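Local coordinates for protein putative methylase (Clostridium difficile, PDB 3LDU) that binds GTP and is probably an RNA-binding methyltransferase that modifies guanines of ribosomal RNA, at residues G186-T191 with G207-E212; L190-A195 with S339-T344. All coordinates share one frame; numbering follows the deposited sequence.

Interaction 1 (G186-T191 with G207-E212). With GTP (guanosine-5'-triphosphate), chain B.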
loop_
_atom_site.group_PDB
_atom_site.type_symbol
_atom_site.label_atom_id
_atom_site.label_comp_id
_atom_site.label_asym_id
_atom_site.label_seq_id
_atom_site.Cartn_x
_atom_site.Cartn_y
_atom_site.Cartn_z
ATOM N N GLY A 186 -3.882 -4.808 -3.637
ATOM C CA GLY A 186 -4.424 -5.853 -2.780
ATOM C C GLY A 186 -5.666 -6.493 -3.390
ATOM O O GLY A 186 -5.874 -7.694 -3.268
ATOM N N LEU A 187 -6.491 -5.683 -4.034
ATOM C CA LEU A 187 -7.671 -6.212 -4.721
ATOM C C LEU A 187 -7.247 -7.229 -5.786
ATOM O O LEU A 187 -7.796 -8.319 -5.854
ATOM C CB LEU A 187 -8.462 -5.071 -5.353
ATOM C CG LEU A 187 -9.664 -4.463 -4.633
ATOM C CD1 LEU A 187 -9.579 -4.510 -3.106
ATOM C CD2 LEU A 187 -9.990 -3.061 -5.165
ATOM N N ILE A 188 -6.264 -6.869 -6.615
ATOM C CA ILE A 188 -5.789 -7.792 -7.635
ATOM C C ILE A 188 -5.314 -9.111 -7.013
ATOM O O ILE A 188 -5.633 -10.203 -7.491
ATOM C CB ILE A 188 -4.622 -7.218 -8.458
ATOM C CG1 ILE A 188 -4.972 -5.844 -9.049
ATOM C CG2 ILE A 188 -4.236 -8.199 -9.576
ATOM C CD1 ILE A 188 -6.258 -5.842 -9.846
ATOM N N TYR A 189 -4.517 -8.986 -5.954
ATOM C CA TYR A 189 -3.961 -10.140 -5.258
ATOM C C TYR A 189 -5.030 -11.061 -4.664
ATOM O O TYR A 189 -4.779 -12.259 -4.450
ATOM C CB TYR A 189 -3.057 -9.650 -4.129
ATOM C CG TYR A 189 -1.674 -9.184 -4.533
ATOM C CD1 TYR A 189 -0.994 -9.749 -5.609
ATOM C CD2 TYR A 189 -1.022 -8.216 -3.788
ATOM C CE1 TYR A 189 0.311 -9.319 -5.931
ATOM C CE2 TYR A 189 0.254 -7.791 -4.104
ATOM C CZ TYR A 189 0.910 -8.343 -5.166
ATOM O OH TYR A 189 2.183 -7.897 -5.444
ATOM N N LEU A 190 -6.199 -10.497 -4.359
ATOM C CA LEU A 190 -7.306 -11.281 -3.808
ATOM C C LEU A 190 -8.048 -12.074 -4.877
ATOM O O LEU A 190 -8.929 -12.861 -4.562
ATOM C CB LEU A 190 -8.293 -10.395 -3.042
ATOM C CG LEU A 190 -7.821 -9.933 -1.665
ATOM C CD1 LEU A 190 -8.606 -8.731 -1.153
ATOM C CD2 LEU A 190 -7.880 -11.083 -0.669
ATOM N N THR A 191 -7.689 -11.871 -6.141
ATOM C CA THR A 191 -8.306 -12.610 -7.237
ATOM C C THR A 191 -7.311 -13.569 -7.879
ATOM O O THR A 191 -6.100 -13.478 -7.644
ATOM C CB THR A 191 -8.796 -11.659 -8.348
ATOM O OG1 THR A 191 -7.676 -11.250 -9.147
ATOM C CG2 THR A 191 -9.514 -10.449 -7.750
ATOM N N GLY A 207 -7.826 5.015 -13.554
ATOM C CA GLY A 207 -7.166 3.824 -14.059
ATOM C C GLY A 207 -6.290 3.055 -13.092
ATOM O O GLY A 207 -5.552 2.160 -13.498
ATOM N N THR A 208 -6.402 3.384 -11.810
ATOM C CA THR A 208 -5.494 2.859 -10.785
ATOM C C THR A 208 -5.499 1.332 -10.709
ATOM O O THR A 208 -4.443 0.705 -10.650
ATOM C CB THR A 208 -5.883 3.412 -9.413
ATOM O OG1 THR A 208 -5.814 4.842 -9.452
ATOM C CG2 THR A 208 -4.927 2.905 -8.336
ATOM N N ILE A 209 -6.690 0.738 -10.707
ATOM C CA ILE A 209 -6.789 -0.705 -10.601
ATOM C C ILE A 209 -6.069 -1.380 -11.764
ATOM O O ILE A 209 -5.330 -2.337 -11.565
ATOM C CB ILE A 209 -8.265 -1.154 -10.512
ATOM C CG1 ILE A 209 -8.807 -0.766 -9.133
ATOM C CG2 ILE A 209 -8.394 -2.665 -10.731
ATOM C CD1 ILE A 209 -10.281 -1.084 -8.945
ATOM N N LEU A 210 -6.295 -0.884 -12.978
ATOM C CA LEU A 210 -5.672 -1.479 -14.159
ATOM C C LEU A 210 -4.168 -1.228 -14.239
ATOM O O LEU A 210 -3.413 -2.108 -14.634
ATOM C CB LEU A 210 -6.338 -0.983 -15.433
ATOM C CG LEU A 210 -7.791 -1.426 -15.533
ATOM C CD1 LEU A 210 -8.473 -0.745 -16.730
ATOM C CD2 LEU A 210 -7.820 -2.929 -15.640
ATOM N N ILE A 211 -3.741 -0.021 -13.893
ATOM C CA ILE A 211 -2.300 0.246 -13.809
ATOM C C ILE A 211 -1.620 -0.713 -12.821
ATOM O O ILE A 211 -0.590 -1.319 -13.137
ATOM C CB ILE A 211 -2.026 1.734 -13.490
ATOM C CG1 ILE A 211 -2.507 2.595 -14.657
ATOM C CG2 ILE A 211 -0.531 1.980 -13.223
ATOM C CD1 ILE A 211 -2.645 4.083 -14.345
ATOM N N GLU A 212 -2.196 -0.880 -11.632
ATOM C CA GLU A 212 -1.628 -1.836 -10.688
ATOM C C GLU A 212 -1.612 -3.259 -11.228
ATOM O O GLU A 212 -0.626 -3.990 -11.036
ATOM C CB GLU A 212 -2.307 -1.766 -9.320
ATOM C CG GLU A 212 -2.119 -0.433 -8.643
ATOM C CD GLU A 212 -0.685 -0.235 -8.128
ATOM O OE1 GLU A 212 -0.097 -1.192 -7.583
ATOM O OE2 GLU A 212 -0.165 0.879 -8.266
HETATM P PG GTP B . -9.789 4.846 -9.566
HETATM O O1G GTP B . -9.676 3.685 -10.531
HETATM O O2G GTP B . -8.767 4.660 -8.478
HETATM O O3G GTP B . -9.488 6.158 -10.252
HETATM O O3B GTP B . -11.289 4.851 -8.953
HETATM P PB GTP B . -12.341 5.994 -9.399
HETATM O O1B GTP B . -12.353 7.052 -8.323
HETATM O O2B GTP B . -11.943 6.621 -10.708
HETATM O O3A GTP B . -13.825 5.363 -9.506
HETATM P PA GTP B . -15.013 6.235 -8.831
HETATM O O1A GTP B . -14.843 7.678 -9.254
HETATM O O2A GTP B . -14.966 6.130 -7.325
HETATM O "O5'" GTP B . -16.414 5.722 -9.422
HETATM C "C5'" GTP B . -16.341 4.783 -10.447
HETATM C "C4'" GTP B . -16.296 5.532 -11.773
HETATM O "O4'" GTP B . -17.381 5.044 -12.512
HETATM C "C3'" GTP B . -16.474 7.052 -11.729
HETATM O "O3'" GTP B . -15.337 7.634 -12.329
HETATM C "C2'" GTP B . -17.704 7.361 -12.579
HETATM O "O2'" GTP B . -17.471 8.364 -13.549
HETATM C "C1'" GTP B . -17.897 6.065 -13.326
HETATM N N9 GTP B . -19.284 5.691 -13.632
HETATM C C8 GTP B . -20.464 5.989 -13.005
HETATM N N7 GTP B . -21.458 5.366 -13.696
HETATM C C5 GTP B . -20.914 4.695 -14.744
HETATM C C6 GTP B . -21.455 3.906 -15.754
HETATM O O6 GTP B . -22.677 3.699 -15.826
HETATM N N1 GTP B . -20.595 3.354 -16.680
HETATM C C2 GTP B . -19.231 3.574 -16.614
HETATM N N2 GTP B . -18.449 3.008 -17.518
HETATM N N3 GTP B . -18.680 4.369 -15.613
HETATM C C4 GTP B . -19.537 4.900 -14.703
#
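Ile188 and Ile209 make the nearer of two apolar contacts between the end of helix 181-189 and the first turn of helix 208-217. The delta methyl of Ile188 (CD1) lies 3.9 Å from the branch methyl CG2 of Ile209, and the two side chains cross obliquely. Each isoleucine has CG2 anti to its backbone N and CG1 beside it; in Ile188, chi1 (-53°) aims CG1 at the facing helix and chi2 (-53°) then carries CD1 to Ile209. Alongside, Leu187 brings CD2 to 4.3 Å from Ile209 CD1, so Ile209 is touched on both its branch methyl and its chain end. The three side chains are buried, and they bridge the interface: the nearest CA atoms, those of Ile188 and Ile209, are 7.7 Å apart, and no hydrogen bond joins the segments. Ile306 of strand 304-307 touches both isoleucines and so closes the apolar cluster from the sheet side.

Both helices belong to the Rossmann-like methyltransferase domain, and helix 208-217 follows strand 199-201 through a loop that carries residues of the nucleotide pocket. Gly207 is the N-cap of this helix, with a positive phi of 92° that suits the absence of a side chain.

Polar contacts lie away from the apolar patch. Thr208 OG1 gives its proton to O2G of the GTP gamma-phosphate at 3.1 Å; Ser206 and Ile179 also hydrogen-bond the nucleotide. The phosphate thus lies by the helix start, where the helix dipole would probably stabilise its negative charge. On helix 181-189, Ile188 O accepts both Thr191 N at 3.0 Å and Thr191 OG1 at 2.8 Å, the hydroxyl approaching a lone pair in the carbonyl plane.

Interaction 2 (L190-A195 with S339-T344)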
loop_
_atom_site.group_PDB
_atom_site.type_symbol
_atom_site.label_atom_id
_atom_site.label_comp_id
_atom_site.label_asym_id
_atom_site.label_seq_id
_atom_site.Cartn_x
_atom_site.Cartn_y
_atom_site.Cartn_z
ATOM N N LEU A 190 -6.199 -10.497 -4.359
ATOM C CA LEU A 190 -7.306 -11.281 -3.808
ATOM C C LEU A 190 -8.048 -12.074 -4.877
ATOM O O LEU A 190 -8.929 -12.861 -4.562
ATOM C CB LEU A 190 -8.293 -10.395 -3.042
ATOM C CG LEU A 190 -7.821 -9.933 -1.665
ATOM C CD1 LEU A 190 -8.606 -8.731 -1.153
ATOM C CD2 LEU A 190 -7.880 -11.083 -0.669
ATOM N N THR A 191 -7.689 -11.871 -6.141
ATOM C CA THR A 191 -8.306 -12.610 -7.237
ATOM C C THR A 191 -7.311 -13.569 -7.879
ATOM O O THR A 191 -6.100 -13.478 -7.644
ATOM C CB THR A 191 -8.796 -11.659 -8.348
ATOM O OG1 THR A 191 -7.676 -11.250 -9.147
ATOM C CG2 THR A 191 -9.514 -10.449 -7.750
ATOM N N PRO A 192 -7.814 -14.497 -8.701
ATOM C CA PRO A 192 -6.929 -15.419 -9.419
ATOM C C PRO A 192 -6.413 -14.853 -10.738
ATOM O O PRO A 192 -5.810 -15.595 -11.509
ATOM C CB PRO A 192 -7.829 -16.630 -9.701
ATOM C CG PRO A 192 -9.139 -16.353 -9.003
ATOM C CD PRO A 192 -9.228 -14.890 -8.818
ATOM N N TRP A 193 -6.622 -13.567 -11.000
ATOM C CA TRP A 193 -6.210 -13.011 -12.286
ATOM C C TRP A 193 -4.708 -13.147 -12.506
ATOM O O TRP A 193 -3.912 -12.933 -11.588
ATOM C CB TRP A 193 -6.610 -11.536 -12.428
ATOM C CG TRP A 193 -6.138 -10.954 -13.741
ATOM C CD1 TRP A 193 -6.745 -11.090 -14.959
ATOM C CD2 TRP A 193 -4.939 -10.191 -13.972
ATOM N NE1 TRP A 193 -6.008 -10.450 -15.933
ATOM C CE2 TRP A 193 -4.893 -9.896 -15.352
ATOM C CE3 TRP A 193 -3.902 -9.732 -13.147
ATOM C CZ2 TRP A 193 -3.862 -9.150 -15.922
ATOM C CZ3 TRP A 193 -2.876 -8.997 -13.717
ATOM C CH2 TRP A 193 -2.859 -8.717 -15.089
ATOM N N LYS A 194 -4.329 -13.471 -13.738
ATOM C CA LYS A 194 -2.926 -13.543 -14.146
ATOM C C LYS A 194 -2.800 -12.905 -15.528
ATOM O O LYS A 194 -3.740 -12.946 -16.305
ATOM C CB LYS A 194 -2.468 -15.005 -14.236
ATOM C CG LYS A 194 -1.696 -15.507 -13.028
ATOM C CD LYS A 194 -2.623 -15.920 -11.896
ATOM C CE LYS A 194 -1.835 -16.464 -10.706
ATOM N NZ LYS A 194 -2.719 -17.060 -9.666
ATOM N N ALA A 195 -1.644 -12.325 -15.834
ATOM C CA ALA A 195 -1.398 -11.754 -17.159
ATOM C C ALA A 195 -1.752 -12.752 -18.261
ATOM O O ALA A 195 -1.367 -13.916 -18.196
ATOM C CB ALA A 195 0.068 -11.307 -17.282
ATOM N N SER A 339 -15.796 -13.957 -13.866
ATOM C CA SER A 339 -15.645 -13.730 -12.430
ATOM C C SER A 339 -15.650 -12.218 -12.243
ATOM O O SER A 339 -15.021 -11.512 -13.020
ATOM C CB SER A 339 -14.285 -14.252 -11.944
ATOM O OG SER A 339 -14.189 -15.666 -12.029
ATOM N N TYR A 340 -16.338 -11.708 -11.227
ATOM C CA TYR A 340 -16.338 -10.263 -11.022
ATOM C C TYR A 340 -16.172 -9.912 -9.546
ATOM O O TYR A 340 -16.623 -10.653 -8.669
ATOM C CB TYR A 340 -17.577 -9.591 -11.635
ATOM C CG TYR A 340 -18.825 -10.460 -11.706
ATOM C CD1 TYR A 340 -19.753 -10.461 -10.676
ATOM C CD2 TYR A 340 -19.090 -11.240 -12.824
ATOM C CE1 TYR A 340 -20.900 -11.237 -10.734
ATOM C CE2 TYR A 340 -20.248 -12.036 -12.892
ATOM C CZ TYR A 340 -21.146 -12.022 -11.839
ATOM O OH TYR A 340 -22.303 -12.792 -11.873
ATOM N N TYR A 341 -15.521 -8.782 -9.293
ATOM C CA TYR A 341 -15.139 -8.380 -7.943
ATOM C C TYR A 341 -15.390 -6.887 -7.837
ATOM O O TYR A 341 -14.945 -6.124 -8.690
ATOM C CB TYR A 341 -13.654 -8.680 -7.721
ATOM C CG TYR A 341 -13.304 -10.144 -7.922
ATOM C CD1 TYR A 341 -13.253 -11.024 -6.844
ATOM C CD2 TYR A 341 -13.056 -10.655 -9.204
ATOM C CE1 TYR A 341 -12.936 -12.371 -7.021
ATOM C CE2 TYR A 341 -12.753 -12.007 -9.390
ATOM C CZ TYR A 341 -12.689 -12.853 -8.294
ATOM O OH TYR A 341 -12.393 -14.201 -8.455
ATOM N N LEU A 342 -16.131 -6.469 -6.820
ATOM C CA LEU A 342 -16.512 -5.066 -6.707
ATOM C C LEU A 342 -16.285 -4.583 -5.293
ATOM O O LEU A 342 -16.654 -5.262 -4.330
ATOM C CB LEU A 342 -18.004 -4.897 -7.043
ATOM C CG LEU A 342 -18.433 -5.224 -8.474
ATOM C CD1 LEU A 342 -18.898 -6.673 -8.535
ATOM C CD2 LEU A 342 -19.543 -4.296 -8.954
ATOM N N ILE A 343 -15.678 -3.411 -5.167
ATOM C CA ILE A 343 -15.484 -2.814 -3.852
ATOM C C ILE A 343 -16.433 -1.630 -3.660
ATOM O O ILE A 343 -16.545 -0.762 -4.529
ATOM C CB ILE A 343 -13.999 -2.391 -3.629
ATOM C CG1 ILE A 343 -13.855 -1.735 -2.256
ATOM C CG2 ILE A 343 -13.503 -1.477 -4.758
ATOM C CD1 ILE A 343 -12.392 -1.625 -1.754
ATOM N N THR A 344 -17.166 -1.623 -2.557
ATOM C CA THR A 344 -18.061 -0.513 -2.269
ATOM C C THR A 344 -18.365 -0.437 -0.789
ATOM O O THR A 344 -18.325 -1.452 -0.092
ATOM C CB THR A 344 -19.391 -0.592 -3.065
ATOM O OG1 THR A 344 -20.217 0.517 -2.691
ATOM C CG2 THR A 344 -20.131 -1.890 -2.772
#
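Thr191 OG1 accepts the backbone N-H of Trp193 at 3.1 Å with an N-H...O angle of 163°, which closes an ST turn just beyond helix 181-189, while its own proton goes to Ile188 O. The turn starts the loop leading to strand 199-201 and faces strand 339-344, a strand of the mixed sheet in the Rossmann-like methyltransferase domain. These two bonds fix the threonine's rotation. OG1 sits between the backbone N and the carbonyl carbon (chi1 79°), leaving the methyl for the strand. CG2 stands over the centre of the Tyr341 ring, 3.7 Å from the centroid and only 5° off the ring normal, a CH-pi contact with nearly equal distances to all six ring carbons.

With CG anti to its carbonyl carbon, the Tyr341 ring extends off the strand toward the loop. Its backbone bonds to Ile305 and Thr307 hold it in the sheet, and Gln374 and Pro376 also touch its side chain. At the far end of the ring Pro192 approaches obliquely: its CD is 4.0 Å from Tyr341 CZ and 3.3 Å from Tyr341 OH.

How the interactions relate
Interactions 1 and 2 start from the same chain turn, sharing Leu190 and Thr191, and their centres lie 8 Å apart within the methyltransferase domain. Interaction 1 is wholly buried and joins two helices through aliphatic methyls, with no polar bond between the segments; interaction 2 is partly buried, with an exposed proline at its edge, and sets a loop against a strand through an aromatic face. Only interaction 1 borders the nucleotide, since the side chain of Tyr341 is about 13 Å from the bound GTP. The two meet directly where Leu187 CD2 packs 3.9 Å from Ile343 CG2 and Ile188 CG2 packs 3.9 Å from Trp193 CE3. Ile306 of strand 304-307, which lines the first contact, also touches Thr191 of the second.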